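Ceramide very long chain fatty acid hydroxylase SCS7 (Saccharomyces cerevisiae, PDB 4ZR1) hydroxylates the very long chain fatty acid of ceramides, probably at C-2, as a membrane enzyme of the endoplasmic reticulum with a dimetal centre. Local coordinates at residues T26-E31 against H79-Y84. Sequence-based numbering, arbitrary orientation.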
ATOM      1  N   THR A  26     -11.531  -7.749 -12.573  1.00 87.78           N
ATOM      2  CA  THR A  26     -10.395  -8.642 -12.360  1.00 89.06           C
ATOM      3  C   THR A  26      -9.473  -8.691 -13.565  1.00 93.45           C
ATOM      4  O   THR A  26      -8.437  -9.347 -13.526  1.00 96.10           O
ATOM      5  CB  THR A  26     -10.861 -10.081 -12.034  1.00 92.42           C
ATOM      6  OG1 THR A  26     -11.530 -10.642 -13.172  1.00 94.02           O
ATOM      7  CG2 THR A  26     -11.798 -10.087 -10.838  1.00 85.71           C
ATOM      8  N   THR A  27      -9.855  -8.004 -14.638  1.00100.27           N
ATOM      9  CA  THR A  27      -9.068  -8.016 -15.858  1.00102.82           C
ATOM     10  C   THR A  27      -8.346  -6.683 -16.018  1.00102.45           C
ATOM     11  O   THR A  27      -8.975  -5.624 -16.089  1.00102.84           O
ATOM     12  CB  THR A  27      -9.933  -8.299 -17.112  1.00112.77           C
ATOM     13  OG1 THR A  27     -10.890  -7.248 -17.290  1.00125.01           O
ATOM     14  CG2 THR A  27     -10.670  -9.625 -16.970  1.00111.29           C
ATOM     15  N   PHE A  28      -7.020  -6.756 -16.056  1.00 92.87           N
ATOM     16  CA  PHE A  28      -6.173  -5.593 -16.244  1.00103.41           C
ATOM     17  C   PHE A  28      -6.457  -4.940 -17.596  1.00109.39           C
ATOM     18  O   PHE A  28      -6.830  -5.622 -18.547  1.00116.32           O
ATOM     19  CB  PHE A  28      -4.702  -6.006 -16.125  1.00106.99           C
ATOM     20  CG  PHE A  28      -4.361  -6.648 -14.804  1.00103.86           C
ATOM     21  CD1 PHE A  28      -4.664  -6.010 -13.608  1.00 99.52           C
ATOM     22  CD2 PHE A  28      -3.769  -7.904 -14.756  1.00100.31           C
ATOM     23  CE1 PHE A  28      -4.364  -6.602 -12.389  1.00 94.69           C
ATOM     24  CE2 PHE A  28      -3.468  -8.503 -13.537  1.00 99.50           C
ATOM     25  CZ  PHE A  28      -3.766  -7.848 -12.350  1.00 93.34           C
ATOM     26  N   VAL A  29      -6.305  -3.619 -17.671  1.00103.22           N
ATOM     27  CA  VAL A  29      -6.570  -2.888 -18.908  1.00111.34           C
ATOM     28  C   VAL A  29      -5.345  -2.077 -19.341  1.00113.87           C
ATOM     29  O   VAL A  29      -4.557  -1.642 -18.501  1.00114.67           O
ATOM     30  CB  VAL A  29      -7.788  -1.944 -18.763  1.00113.19           C
ATOM     31  CG1 VAL A  29      -8.411  -1.669 -20.128  1.00126.35           C
ATOM     32  CG2 VAL A  29      -8.828  -2.550 -17.842  1.00103.70           C
ATOM     33  N   LYS A  30      -5.179  -1.883 -20.651  1.00113.24           N
ATOM     34  CA  LYS A  30      -4.037  -1.130 -21.153  1.00112.45           C
ATOM     35  C   LYS A  30      -4.241   0.335 -20.807  1.00112.79           C
ATOM     36  O   LYS A  30      -3.275   1.066 -20.615  1.00117.58           O
ATOM     37  CB  LYS A  30      -3.855  -1.307 -22.664  1.00119.78           C
ATOM     38  CG  LYS A  30      -4.282  -0.099 -23.486  1.00132.58           C
ATOM     39  CD  LYS A  30      -4.392  -0.438 -24.949  1.00141.65           C
ATOM     40  CE  LYS A  30      -5.714   0.044 -25.507  1.00141.93           C
ATOM     41  NZ  LYS A  30      -5.971  -0.582 -26.822  1.00146.22           N
ATOM     42  N   GLU A  31      -5.499   0.755 -20.714  1.00110.33           N
ATOM     43  CA  GLU A  31      -5.820   2.126 -20.350  1.00116.56           C
ATOM     44  C   GLU A  31      -6.947   2.122 -19.321  1.00109.99           C
ATOM     45  O   GLU A  31      -7.899   1.354 -19.430  1.00108.89           O
ATOM     46  CB  GLU A  31      -6.191   2.952 -21.591  1.00126.94           C
ATOM     47  CG  GLU A  31      -5.529   4.321 -21.586  1.00140.40           C
ATOM     48  CD  GLU A  31      -4.071   4.272 -22.008  1.00144.81           C
ATOM     49  OE1 GLU A  31      -3.744   3.540 -22.966  1.00150.25           O
ATOM     50  OE2 GLU A  31      -3.248   4.957 -21.364  1.00143.07           O
ATOM     51  N   HIS A  79      -4.242  -9.747  -6.506  1.00 91.20           N
ATOM     52  CA  HIS A  79      -3.937  -8.512  -7.228  1.00 82.50           C
ATOM     53  C   HIS A  79      -4.936  -8.247  -8.358  1.00 78.80           C
ATOM     54  O   HIS A  79      -4.809  -7.273  -9.095  1.00 74.94           O
ATOM     55  CB  HIS A  79      -2.513  -8.546  -7.793  1.00 80.15           C
ATOM     56  CG  HIS A  79      -1.447  -8.657  -6.746  1.00 83.96           C
ATOM     57  ND1 HIS A  79      -0.792  -9.838  -6.474  1.00 83.99           N
ATOM     58  CD2 HIS A  79      -0.927  -7.736  -5.899  1.00 75.24           C
ATOM     59  CE1 HIS A  79       0.087  -9.642  -5.508  1.00 77.61           C
ATOM     60  NE2 HIS A  79       0.022  -8.377  -5.136  1.00 71.82           N
ATOM     61  N   ARG A  80      -5.932  -9.111  -8.503  1.00 78.73           N
ATOM     62  CA  ARG A  80      -7.012  -8.818  -9.431  1.00 80.61           C
ATOM     63  C   ARG A  80      -8.160  -8.239  -8.619  1.00 83.95           C
ATOM     64  O   ARG A  80      -8.790  -8.945  -7.837  1.00 92.56           O
ATOM     65  CB  ARG A  80      -7.407 -10.067 -10.210  1.00 84.55           C
ATOM     66  CG  ARG A  80      -6.241 -10.611 -11.034  1.00 89.55           C
ATOM     67  CD  ARG A  80      -6.599 -11.859 -11.806  1.00101.00           C
ATOM     68  NE  ARG A  80      -7.679 -11.610 -12.749  1.00112.48           N
ATOM     69  CZ  ARG A  80      -8.121 -12.507 -13.621  1.00117.88           C
ATOM     70  NH1 ARG A  80      -9.117 -12.203 -14.446  1.00121.39           N
ATOM     71  NH2 ARG A  80      -7.560 -13.708 -13.666  1.00114.65           N
ATOM     72  N   PRO A  81      -8.402  -6.925  -8.773  1.00 80.56           N
ATOM     73  CA  PRO A  81      -9.221  -6.177  -7.812  1.00 76.45           C
ATOM     74  C   PRO A  81     -10.710  -6.506  -7.822  1.00 78.31           C
ATOM     75  O   PRO A  81     -11.289  -6.845  -8.849  1.00 83.96           O
ATOM     76  CB  PRO A  81      -8.995  -4.712  -8.227  1.00 70.18           C
ATOM     77  CG  PRO A  81      -8.571  -4.777  -9.661  1.00 72.04           C
ATOM     78  CD  PRO A  81      -7.784  -6.045  -9.783  1.00 75.22           C
ATOM     79  N   ARG A  82     -11.319  -6.399  -6.649  1.00 74.57           N
ATOM     80  CA  ARG A  82     -12.761  -6.466  -6.530  1.00 74.79           C
ATOM     81  C   ARG A  82     -13.224  -5.201  -5.815  1.00 76.26           C
ATOM     82  O   ARG A  82     -12.409  -4.350  -5.464  1.00 90.21           O
ATOM     83  CB  ARG A  82     -13.200  -7.717  -5.760  1.00 82.37           C
ATOM     84  CG  ARG A  82     -12.182  -8.844  -5.735  1.00 82.45           C
ATOM     85  CD  ARG A  82     -12.126  -9.631  -7.035  1.00 84.98           C
ATOM     86  NE  ARG A  82     -11.035 -10.602  -7.010  1.00 87.23           N
ATOM     87  CZ  ARG A  82     -11.139 -11.845  -7.465  1.00 98.63           C
ATOM     88  NH1 ARG A  82     -10.105 -12.671  -7.403  1.00102.91           N
ATOM     89  NH2 ARG A  82     -12.287 -12.263  -7.973  1.00101.82           N
ATOM     90  N   HIS A  83     -14.528  -5.075  -5.605  1.00 73.44           N
ATOM     91  CA  HIS A  83     -15.079  -3.958  -4.849  1.00 72.11           C
ATOM     92  C   HIS A  83     -16.242  -4.444  -3.986  1.00 78.64           C
ATOM     93  O   HIS A  83     -17.185  -5.056  -4.490  1.00 84.17           O
ATOM     94  CB  HIS A  83     -15.528  -2.832  -5.793  1.00 74.24           C
ATOM     95  CG  HIS A  83     -15.900  -1.565  -5.087  1.00 83.68           C
ATOM     96  ND1 HIS A  83     -14.998  -0.832  -4.344  1.00 85.31           N
ATOM     97  CD2 HIS A  83     -17.082  -0.910  -4.994  1.00 85.31           C
ATOM     98  CE1 HIS A  83     -15.607   0.220  -3.827  1.00 78.23           C
ATOM     99  NE2 HIS A  83     -16.871   0.198  -4.210  1.00 82.43           N
ATOM    100  N   TYR A  84     -16.174  -4.176  -2.686  1.00 77.95           N
ATOM    101  CA  TYR A  84     -17.226  -4.603  -1.760  1.00 69.98           C
ATOM    102  C   TYR A  84     -18.492  -3.760  -1.871  1.00 76.45           C
ATOM    103  O   TYR A  84     -19.570  -4.185  -1.458  1.00 76.97           O
ATOM    104  CB  TYR A  84     -16.714  -4.560  -0.322  1.00 65.77           C
ATOM    105  CG  TYR A  84     -17.615  -5.248   0.672  1.00 74.72           C
ATOM    106  CD1 TYR A  84     -17.695  -6.639   0.719  1.00 75.75           C
ATOM    107  CD2 TYR A  84     -18.369  -4.518   1.578  1.00 81.56           C
ATOM    108  CE1 TYR A  84     -18.520  -7.283   1.629  1.00 76.07           C
ATOM    109  CE2 TYR A  84     -19.191  -5.157   2.497  1.00 86.29           C
ATOM    110  CZ  TYR A  84     -19.263  -6.539   2.514  1.00 80.53           C
ATOM    111  OH  TYR A  84     -20.080  -7.176   3.416  1.00 77.53           O
TER
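Thr26 and Arg80 carry the meeting of two loops in the probably cytoplasmic part of this membrane hydroxylase, a member of the sterol desaturase family with a histidine-rich dimetal centre. One loop precedes helix 44-51; the other leaves helix 71-78. Neither forms a strand here, and an arginine side chain does the joining: Arg80 NE donates to the carbonyl oxygen Thr26 O (N-H...O 148°), the modelled separation of 2.5 Å being short and its exact value uncertain at this resolution. That oxygen lies at the edge of the guanidinium, somewhat out of its plane, and NH1 adds a weak second bond to it. The arginine side chain bends at its third torsion (chi3 61°), which turns NE and NH1 to the Thr26 carbonyl oxygen, while NH2 forms a salt bridge with Glu290. Arginine suits the place because one flat cation can serve a buried carbonyl and a carboxylate together; a methionine here would probably leave Thr26 O without these donors and Glu290 without its cationic mate.

Thr26 is small and branched, and its methyl turns to the other arginine: CG2 rests over one face of the Arg82 guanidinium, 3.6 Å from NH2. Arg82 in turn pairs with Asp47 of helix 44-51, so its charge is answered while its flat face packs against carbon.

Phe28 supplies the apolar side of the contact. With CG anti to the carbonyl carbon (chi1 -58°), its ring reaches the second loop, where CZ lies 3.9 Å from the aliphatic Arg80 CG and CE1 is 4.3 Å from Pro81 CD. One residue before Arg80, the His79 ring stacks on Tyr259 and meets zinc ligand His178 edge-to-face, placing this junction beside the metal centre. The carbonyl oxygen His79 O lies at the edge of the Phe28 ring, near its plane, 3.4 Å from CE1.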